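PDB 5GJP: Lysine/ornithine decarboxylase, which decarboxylates both L-lysine and L-ornithine with pyridoxal 5'-phosphate as cofactor, yielding cadaverine and putrescine for polyamine biosynthesis. Local coordinates for residues A49-P54 and H68-S73; P223-L228 and H300-L305; P321-I326 and R359-Y364. All blocks are in the same frame, centred on the assembly; numbering follows the deposited sequence.

Overall arrangement
Contacts 1, 2 and 3 follow one another along the chain without overlapping. Contact 1 lies in the eight-stranded parallel barrel, where strands 44-49 and 68-71 run side by side beside the cofactor. Contact 2, its centre about 23 Å away, joins a loop of that barrel, after strand 213-215, to the run leading into strand 305-306 of the mixed sheet. Contact 3 lies in loops at the ends of that sheet's strands, about 27 Å from contact 1 and 23 Å from contact 2, centre to centre, and reaches the second subunit. Because S73 of contact 1 is hydrogen-bonded to N361 of the other subunit, contacts 1 and 3 belong together across the dimer interface, consistent with shared active sites.

Contact 1: A49-P54 and H68-S73; sequences AMKANP and HFDVAS. With PLP (pyridoxal-5'-phosphate), chain C.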
loop_
_atom_site.group_PDB
_atom_site.type_symbol
_atom_site.label_atom_id
_atom_site.label_comp_id
_atom_site.label_asym_id
_atom_site.label_seq_id
_atom_site.Cartn_x
_atom_site.Cartn_y
_atom_site.Cartn_z
ATOM N N ALA A 49 16.184 12.442 1.699
ATOM C CA ALA A 49 15.469 11.476 0.871
ATOM C C ALA A 49 14.005 11.472 1.308
ATOM O O ALA A 49 13.564 10.716 2.163
ATOM C CB ALA A 49 16.098 10.104 0.967
ATOM N N MET A 50 13.239 12.335 0.683
ATOM C CA MET A 50 11.910 12.637 1.133
ATOM C C MET A 50 10.949 11.486 0.950
ATOM O O MET A 50 9.860 11.519 1.455
ATOM C CB MET A 50 11.394 13.916 0.503
ATOM C CG MET A 50 11.412 13.941 -0.996
ATOM S SD MET A 50 10.700 15.467 -1.568
ATOM C CE MET A 50 8.982 15.211 -1.216
ATOM N N LYS A 51 11.379 10.448 0.265
ATOM C CA LYS A 51 10.527 9.306 0.029
ATOM C C LYS A 51 10.129 8.659 1.346
ATOM O O LYS A 51 9.080 8.078 1.452
ATOM C CB LYS A 51 11.183 8.316 -0.923
ATOM C CG LYS A 51 12.126 7.339 -0.275
ATOM C CD LYS A 51 13.492 7.391 -0.919
ATOM C CE LYS A 51 13.390 7.306 -2.428
ATOM N NZ LYS A 51 14.312 8.262 -3.089
ATOM N N ALA A 52 11.003 8.742 2.334
ATOM C CA ALA A 52 10.713 8.256 3.672
ATOM C C ALA A 52 9.575 8.953 4.409
ATOM O O ALA A 52 8.776 8.313 5.059
ATOM C CB ALA A 52 11.961 8.345 4.512
ATOM N N ASN A 53 9.537 10.271 4.361
ATOM C CA ASN A 53 8.437 11.017 4.933
ATOM C C ASN A 53 8.304 12.362 4.287
ATOM O O ASN A 53 9.135 13.220 4.497
ATOM C CB ASN A 53 8.614 11.196 6.426
ATOM C CG ASN A 53 7.316 11.466 7.129
ATOM O OD1 ASN A 53 7.120 11.068 8.254
ATOM N ND2 ASN A 53 6.428 12.146 6.462
ATOM N N PRO A 54 7.221 12.604 3.578
ATOM C CA PRO A 54 7.054 13.834 2.805
ATOM C C PRO A 54 6.152 14.892 3.463
ATOM O O PRO A 54 5.579 15.715 2.776
ATOM C CB PRO A 54 6.441 13.329 1.513
ATOM C CG PRO A 54 5.647 12.167 1.945
ATOM C CD PRO A 54 6.479 11.494 2.981
ATOM N N HIS A 68 19.068 20.083 1.422
ATOM C CA HIS A 68 18.627 19.889 0.051
ATOM C C HIS A 68 17.730 18.643 0.041
ATOM O O HIS A 68 17.529 18.011 1.099
ATOM C CB HIS A 68 19.832 19.778 -0.874
ATOM C CG HIS A 68 20.520 21.090 -1.111
ATOM N ND1 HIS A 68 20.821 21.979 -0.098
ATOM C CD2 HIS A 68 20.949 21.673 -2.255
ATOM C CE1 HIS A 68 21.413 23.043 -0.611
ATOM N NE2 HIS A 68 21.491 22.886 -1.919
ATOM N N PHE A 69 17.146 18.364 -1.112
ATOM C CA PHE A 69 16.182 17.301 -1.250
ATOM C C PHE A 69 16.479 16.355 -2.378
ATOM O O PHE A 69 16.768 16.764 -3.478
ATOM C CB PHE A 69 14.802 17.888 -1.424
ATOM C CG PHE A 69 14.376 18.701 -0.269
ATOM C CD1 PHE A 69 14.640 20.043 -0.232
ATOM C CD2 PHE A 69 13.759 18.112 0.803
ATOM C CE1 PHE A 69 14.271 20.792 0.848
ATOM C CE2 PHE A 69 13.388 18.854 1.889
ATOM C CZ PHE A 69 13.646 20.194 1.910
ATOM N N ASP A 70 16.374 15.074 -2.083
ATOM C CA ASP A 70 16.510 14.041 -3.073
ATOM C C ASP A 70 15.095 13.727 -3.486
ATOM O O ASP A 70 14.285 13.345 -2.675
ATOM C CB ASP A 70 17.210 12.835 -2.440
ATOM C CG ASP A 70 16.900 11.508 -3.123
ATOM O OD1 ASP A 70 16.342 11.452 -4.227
ATOM O OD2 ASP A 70 17.256 10.476 -2.538
ATOM N N VAL A 71 14.804 13.878 -4.766
ATOM C CA VAL A 71 13.467 13.651 -5.258
ATOM C C VAL A 71 13.493 12.484 -6.217
ATOM O O VAL A 71 14.436 12.308 -6.946
ATOM C CB VAL A 71 12.876 14.896 -5.935
ATOM C CG1 VAL A 71 12.995 16.098 -5.027
ATOM C CG2 VAL A 71 13.547 15.162 -7.260
ATOM N N ALA A 72 12.467 11.659 -6.166
ATOM C CA ALA A 72 12.411 10.460 -7.005
ATOM C C ALA A 72 11.291 10.415 -8.053
ATOM O O ALA A 72 11.212 9.440 -8.755
ATOM C CB ALA A 72 12.315 9.229 -6.131
ATOM N N SER A 73 10.448 11.444 -8.145
ATOM C CA SER A 73 9.345 11.517 -9.125
ATOM C C SER A 73 8.882 12.977 -9.355
ATOM O O SER A 73 9.325 13.889 -8.667
ATOM C CB SER A 73 8.142 10.697 -8.646
ATOM O OG SER A 73 7.619 11.250 -7.445
HETATM N N1 PLP C . 18.975 7.582 -1.211
HETATM C C2 PLP C . 18.435 7.044 -2.313
HETATM C C2A PLP C . 18.996 7.329 -3.671
HETATM C C3 PLP C . 17.273 6.167 -2.200
HETATM O O3 PLP C . 16.753 5.629 -3.313
HETATM C C4 PLP C . 16.731 5.894 -0.861
HETATM C C4A PLP C . 15.560 5.014 -0.668
HETATM O O4A PLP C . 15.710 3.825 -0.498
HETATM C C5 PLP C . 17.421 6.543 0.272
HETATM C C6 PLP C . 18.503 7.359 0.016
HETATM C C5A PLP C . 16.950 6.353 1.685
HETATM O O4P PLP C . 17.726 5.430 2.420
HETATM P P PLP C . 17.405 5.171 3.944
HETATM O O1P PLP C . 17.652 3.730 4.190
HETATM O O2P PLP C . 18.352 6.062 4.630
HETATM O O3P PLP C . 15.996 5.552 4.084
#
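Charge links K51 to D70: NZ lies 3.7 Å from OD2, a long salt bridge that joins the lysine end to the strand across from it. The lysine gets there by bending repeatedly. CG sits between the backbone N and the carbonyl carbon (chi1 85°), and further turns carry the amine past the cofactor to the methyl of A72, with CB 3.8 Å from NZ. By similarity K51 is the lysine that bears pyridoxal phosphate, yet here no bond joins them: NZ stands 4.2 Å from C4A of the cofactor, while CD comes to 3.2 Å from C4A.

A49 and D70 are paired in neighbouring parallel strands, joined through helix 56-65 as a beta-alpha-beta crossover of the PLP-binding barrel. Their side chains share one face of the sheet, the one turned to the cofactor. A49, small enough to sit close to the ring, places CB 3.8 Å from C6 of the pyridine, and D70 OD2 lies 3.6 Å from its N1.

The apolar contact is made by M50, whose flexible, unbranched chain runs alongside V71 and brings SD 4.2 Å from V71 CG1. Separately, M50 CG makes van der Waals contact with the strand backbone, 3.4 Å from D70 O. M50 also packs on L59 of helix 56-65, while V71 meets M77 and L80 of helix 74-82.

Contact 2: P223-L228 and H300-L305; sequences PDAKGL and HWTYPL
D224 and A225 open a type I beta turn, D224 to G227, in the loop after barrel strand 213-215, and this turn rests against residues 301-304, which lead into strand 305-306 of the mixed sheet. The two runs meet at a steep angle, 80° between their directions, so they touch over a short length instead of pairing as strands.

One hydrogen bond crosses the contact: A225 N gives to T302 O at 2.9 Å, bent to 142° at the hydrogen, with the donor tilted 27° from the carbonyl plane. Beside it the small side chain of A225 fits against the threonine, its CB 3.7 Å from T302 CG2. P304 lays its rigid ring against the D224-A225 backbone, with CG 4.1 Å from D224 O.

D224 works in two ways: its carboxylate shapes the turn and its CB meets the indole. The first side-chain torsion folds the acid back over its own loop, where OD1 accepts from K226 N at 2.9 Å, an Asx turn. CB lies 3.5 Å from W301 CZ2, approaching the indole obliquely, while P223 O comes to the edge of the same ring. The indole in turn puts CD1 over the centre of the Y303 ring.

Since the crossing bond is between backbone atoms and one oxygen of the acid is engaged by its own turn, the union of barrel loop and sheet rests on a single backbone hydrogen bond and van der Waals contact, with no charge pair between the segments.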
loop_
_atom_site.group_PDB
_atom_site.type_symbol
_atom_site.label_atom_id
_atom_site.label_comp_id
_atom_site.label_asym_id
_atom_site.label_seq_id
_atom_site.Cartn_x
_atom_site.Cartn_y
_atom_site.Cartn_z
ATOM N N PRO A 223 16.186 2.996 15.505
ATOM C CA PRO A 223 15.794 1.948 16.441
ATOM C C PRO A 223 14.486 1.260 16.055
ATOM O O PRO A 223 13.534 1.915 15.666
ATOM C CB PRO A 223 15.606 2.724 17.735
ATOM C CG PRO A 223 16.558 3.861 17.629
ATOM C CD PRO A 223 16.890 4.087 16.184
ATOM N N ASP A 224 14.455 -0.056 16.215
ATOM C CA ASP A 224 13.259 -0.851 15.985
ATOM C C ASP A 224 12.794 -1.513 17.273
ATOM O O ASP A 224 13.197 -1.115 18.354
ATOM C CB ASP A 224 13.422 -1.834 14.812
ATOM C CG ASP A 224 14.077 -3.150 15.199
ATOM O OD1 ASP A 224 14.572 -3.309 16.324
ATOM O OD2 ASP A 224 14.112 -4.047 14.339
ATOM N N ALA A 225 11.922 -2.499 17.154
ATOM C CA ALA A 225 11.261 -3.096 18.306
ATOM C C ALA A 225 12.273 -3.558 19.348
ATOM O O ALA A 225 12.017 -3.489 20.544
ATOM C CB ALA A 225 10.382 -4.249 17.873
ATOM N N LYS A 226 13.407 -4.054 18.877
ATOM C CA LYS A 226 14.508 -4.448 19.741
ATOM C C LYS A 226 15.514 -3.331 20.018
ATOM O O LYS A 226 16.506 -3.561 20.676
ATOM C CB LYS A 226 15.222 -5.666 19.173
ATOM C CG LYS A 226 14.304 -6.839 18.901
ATOM C CD LYS A 226 15.040 -8.158 19.056
ATOM C CE LYS A 226 14.302 -9.299 18.379
ATOM N NZ LYS A 226 14.984 -10.600 18.610
ATOM N N GLY A 227 15.270 -2.131 19.510
ATOM C CA GLY A 227 16.157 -1.009 19.770
ATOM C C GLY A 227 17.336 -0.844 18.833
ATOM O O GLY A 227 17.340 -1.393 17.742
ATOM N N LEU A 228 18.316 -0.044 19.245
ATOM C CA LEU A 228 19.496 0.210 18.424
ATOM C C LEU A 228 20.839 -0.246 19.021
ATOM O O LEU A 228 21.282 0.233 20.060
ATOM C CB LEU A 228 19.567 1.697 18.088
ATOM C CG LEU A 228 20.384 2.121 16.875
ATOM C CD1 LEU A 228 19.885 1.422 15.629
ATOM C CD2 LEU A 228 20.281 3.618 16.709
ATOM N N HIS A 300 10.160 -4.910 5.813
ATOM C CA HIS A 300 10.504 -6.015 6.746
ATOM C C HIS A 300 10.734 -5.574 8.192
ATOM O O HIS A 300 11.688 -5.989 8.853
ATOM C CB HIS A 300 11.706 -6.769 6.220
ATOM C CG HIS A 300 11.522 -7.267 4.825
ATOM N ND1 HIS A 300 10.740 -8.366 4.528
ATOM C CD2 HIS A 300 11.985 -6.794 3.642
ATOM C CE1 HIS A 300 10.753 -8.564 3.221
ATOM N NE2 HIS A 300 11.497 -7.624 2.662
ATOM N N TRP A 301 9.834 -4.732 8.678
ATOM C CA TRP A 301 10.113 -3.952 9.865
ATOM C C TRP A 301 9.252 -4.439 10.997
ATOM O O TRP A 301 8.203 -4.995 10.755
ATOM C CB TRP A 301 9.876 -2.461 9.590
ATOM C CG TRP A 301 10.564 -1.591 10.595
ATOM C CD1 TRP A 301 10.062 -1.166 11.777
ATOM C CD2 TRP A 301 11.901 -1.103 10.524
ATOM N NE1 TRP A 301 10.996 -0.409 12.449
ATOM C CE2 TRP A 301 12.136 -0.362 11.704
ATOM C CE3 TRP A 301 12.914 -1.217 9.585
ATOM C CZ2 TRP A 301 13.334 0.249 11.968
ATOM C CZ3 TRP A 301 14.111 -0.612 9.836
ATOM C CH2 TRP A 301 14.319 0.120 11.019
ATOM N N THR A 302 9.739 -4.266 12.220
ATOM C CA THR A 302 9.014 -4.611 13.455
ATOM C C THR A 302 9.075 -3.407 14.400
ATOM O O THR A 302 10.164 -3.002 14.849
ATOM C CB THR A 302 9.600 -5.859 14.147
ATOM O OG1 THR A 302 9.632 -6.929 13.200
ATOM C CG2 THR A 302 8.730 -6.304 15.327
ATOM N N TYR A 303 7.895 -2.866 14.694
ATOM C CA TYR A 303 7.753 -1.570 15.345
ATOM C C TYR A 303 7.564 -1.811 16.840
ATOM O O TYR A 303 6.980 -2.834 17.232
ATOM C CB TYR A 303 6.527 -0.801 14.743
ATOM C CG TYR A 303 6.703 -0.466 13.263
ATOM C CD1 TYR A 303 7.427 0.675 12.861
ATOM C CD2 TYR A 303 6.192 -1.312 12.272
ATOM C CE1 TYR A 303 7.630 0.952 11.513
ATOM C CE2 TYR A 303 6.387 -1.052 10.926
ATOM C CZ TYR A 303 7.103 0.071 10.556
ATOM O OH TYR A 303 7.284 0.316 9.231
ATOM N N PRO A 304 8.042 -0.885 17.684
ATOM C CA PRO A 304 7.808 -0.953 19.146
ATOM C C PRO A 304 6.444 -0.451 19.576
ATOM O O PRO A 304 6.096 0.680 19.309
ATOM C CB PRO A 304 8.905 -0.057 19.746
ATOM C CG PRO A 304 9.502 0.688 18.610
ATOM C CD PRO A 304 8.939 0.222 17.314
ATOM N N LEU A 305 5.715 -1.288 20.282
ATOM C CA LEU A 305 4.327 -1.066 20.626
ATOM C C LEU A 305 4.291 -0.932 22.130
ATOM O O LEU A 305 5.032 -1.612 22.813
ATOM C CB LEU A 305 3.532 -2.270 20.124
ATOM C CG LEU A 305 2.137 -2.561 20.628
ATOM C CD1 LEU A 305 1.202 -1.451 20.189
ATOM C CD2 LEU A 305 1.680 -3.906 20.076
#

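Contact 3: P321-I326 and R359-Y364; sequences PSCDGI and RFNGFY. With N2P (pentane-1,5-diamine), chain B.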
loop_
_atom_site.group_PDB
_atom_site.type_symbol
_atom_site.label_atom_id
_atom_site.label_comp_id
_atom_site.label_asym_id
_atom_site.label_seq_id
_atom_site.Cartn_x
_atom_site.Cartn_y
_atom_site.Cartn_z
ATOM N N PRO A 321 -7.828 -3.376 11.358
ATOM C CA PRO A 321 -9.269 -3.239 11.240
ATOM C C PRO A 321 -9.863 -3.845 9.961
ATOM O O PRO A 321 -11.081 -3.887 9.837
ATOM C CB PRO A 321 -9.447 -1.710 11.223
ATOM C CG PRO A 321 -8.238 -1.256 10.465
ATOM C CD PRO A 321 -7.125 -2.220 10.784
ATOM N N SER A 322 -9.038 -4.273 9.013
ATOM C CA SER A 322 -9.576 -4.762 7.738
ATOM C C SER A 322 -10.118 -6.196 7.767
ATOM O O SER A 322 -9.871 -6.961 8.710
ATOM C CB SER A 322 -8.520 -4.691 6.653
ATOM O OG SER A 322 -7.794 -5.881 6.655
ATOM N N CYS A 323 -10.778 -6.542 6.662
ATOM C CA CYS A 323 -11.468 -7.818 6.437
ATOM C C CYS A 323 -10.579 -8.875 5.804
ATOM O O CYS A 323 -11.014 -9.958 5.480
ATOM C CB CYS A 323 -12.646 -7.577 5.505
ATOM S SG CYS A 323 -13.891 -6.479 6.224
ATOM N N ASP A 324 -9.309 -8.560 5.650
ATOM C CA ASP A 324 -8.381 -9.442 5.057
ATOM C C ASP A 324 -7.626 -10.180 6.159
ATOM O O ASP A 324 -7.150 -9.578 7.127
ATOM C CB ASP A 324 -7.440 -8.587 4.241
ATOM C CG ASP A 324 -6.668 -9.367 3.269
ATOM O OD1 ASP A 324 -6.482 -10.580 3.468
ATOM O OD2 ASP A 324 -6.219 -8.747 2.313
ATOM N N GLY A 325 -7.476 -11.487 5.969
ATOM C CA GLY A 325 -6.778 -12.346 6.914
ATOM C C GLY A 325 -5.289 -12.111 6.972
ATOM O O GLY A 325 -4.620 -12.618 7.866
ATOM N N ILE A 326 -4.748 -11.334 6.036
ATOM C CA ILE A 326 -3.341 -10.965 6.096
ATOM C C ILE A 326 -3.061 -9.879 7.173
ATOM O O ILE A 326 -1.913 -9.679 7.579
ATOM C CB ILE A 326 -2.842 -10.558 4.669
ATOM C CG1 ILE A 326 -1.321 -10.736 4.539
ATOM C CG2 ILE A 326 -3.287 -9.141 4.258
ATOM C CD1 ILE A 326 -0.950 -11.459 3.268
ATOM N N ARG A 359 -6.123 3.341 1.265
ATOM C CA ARG A 359 -7.534 3.451 1.665
ATOM C C ARG A 359 -8.271 2.153 1.409
ATOM O O ARG A 359 -9.499 2.135 1.191
ATOM C CB ARG A 359 -8.240 4.660 0.979
ATOM C CG ARG A 359 -7.623 6.003 1.398
ATOM C CD ARG A 359 -8.551 7.161 1.279
ATOM N NE ARG A 359 -9.806 6.861 1.945
ATOM C CZ ARG A 359 -10.998 7.383 1.623
ATOM N NH1 ARG A 359 -11.116 8.295 0.665
ATOM N NH2 ARG A 359 -12.091 6.989 2.261
ATOM N N PHE A 360 -7.525 1.051 1.475
ATOM C CA PHE A 360 -8.132 -0.271 1.418
ATOM C C PHE A 360 -9.290 -0.366 2.417
ATOM O O PHE A 360 -9.197 0.157 3.529
ATOM C CB PHE A 360 -7.085 -1.350 1.699
ATOM C CG PHE A 360 -7.541 -2.714 1.321
ATOM C CD1 PHE A 360 -7.727 -3.034 -0.018
ATOM C CD2 PHE A 360 -7.822 -3.660 2.283
ATOM C CE1 PHE A 360 -8.165 -4.297 -0.374
ATOM C CE2 PHE A 360 -8.250 -4.915 1.939
ATOM C CZ PHE A 360 -8.436 -5.242 0.606
ATOM N N ASN A 361 -10.368 -1.029 2.017
ATOM C CA ASN A 361 -11.625 -1.131 2.810
ATOM C C ASN A 361 -12.317 0.227 3.047
ATOM O O ASN A 361 -13.145 0.349 3.931
ATOM C CB ASN A 361 -11.410 -1.866 4.167
ATOM C CG ASN A 361 -11.385 -3.368 4.035
ATOM O OD1 ASN A 361 -10.920 -3.911 3.055
ATOM N ND2 ASN A 361 -11.895 -4.046 5.029
ATOM N N GLY A 362 -11.962 1.235 2.267
ATOM C CA GLY A 362 -12.386 2.627 2.509
ATOM C C GLY A 362 -11.894 3.355 3.748
ATOM O O GLY A 362 -12.396 4.458 4.050
ATOM N N PHE A 363 -10.928 2.792 4.485
ATOM C CA PHE A 363 -10.409 3.497 5.655
ATOM C C PHE A 363 -9.751 4.805 5.209
ATOM O O PHE A 363 -9.254 4.886 4.082
ATOM C CB PHE A 363 -9.450 2.633 6.478
ATOM C CG PHE A 363 -10.145 1.516 7.176
ATOM C CD1 PHE A 363 -11.030 1.788 8.228
ATOM C CD2 PHE A 363 -9.992 0.190 6.747
ATOM C CE1 PHE A 363 -11.715 0.760 8.852
ATOM C CE2 PHE A 363 -10.694 -0.840 7.360
ATOM C CZ PHE A 363 -11.547 -0.554 8.413
ATOM N N TYR A 364 -9.792 5.828 6.071
ATOM C CA TYR A 364 -9.089 7.093 5.800
ATOM C C TYR A 364 -7.611 6.952 6.165
ATOM O O TYR A 364 -7.255 6.232 7.080
ATOM C CB TYR A 364 -9.706 8.258 6.600
ATOM C CG TYR A 364 -11.193 8.434 6.425
ATOM C CD1 TYR A 364 -11.741 8.720 5.174
ATOM C CD2 TYR A 364 -12.058 8.301 7.510
ATOM C CE1 TYR A 364 -13.118 8.865 5.006
ATOM C CE2 TYR A 364 -13.437 8.445 7.360
ATOM C CZ TYR A 364 -13.970 8.731 6.111
ATOM O OH TYR A 364 -15.339 8.887 5.982
HETATM C C1 N2P B . -5.739 -7.657 -0.543
HETATM C C2 N2P B . -6.118 -9.090 -0.997
HETATM C C3 N2P B . -7.119 -9.843 -0.120
HETATM C C4 N2P B . -8.086 -10.726 -0.894
HETATM N NE2 N2P B . -5.027 -6.879 -1.618
HETATM C C5 N2P B . -9.479 -10.749 -0.259
HETATM N N1 N2P B . -9.541 -10.966 1.218
#
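P321 lies over one face of the F363 ring in a CH-pi contact, its CG 4.1 Å from the ring centroid and 19° off the normal. Proline suits the place because its slightly polarised CG-H can sit over the aromatic face; CB also touches the rim, 3.7 Å from F363 CZ. The opposite face has N361 O above it, toward the rim.

N361 points at the other loop, and its amide nears the backbone and sulfur of C323, which by similarity is the proton donor shared with the dimeric partner. C323 touches a bound pyridoxal phosphate and packs on A72 of the second subunit, consistent with an active site shared across the dimer. Two turns shape that loop: S322 OG accepts from D324 N at 3.2 Å, an ST turn, and D324 OD1 accepts from I326 N, an Asx turn. S322 OG is also bonded to D327, and D324 OD2 to Y290. F360, stacked on Y290, places CZ 3.8 Å from C1 of the bound pentane-1,5-diamine.

R359 steadies the second loop, its guanidinium edge giving bonds to F363 O and G362 O.

Residues 321-326 connect strand 314-319 to strand 328-335, and the loop of residues 359-364 comes after strand 343-346 and before strand 368-370. Both face the second subunit, whose N94 binds P321 O and whose E78, on helix 74-82, binds Y364.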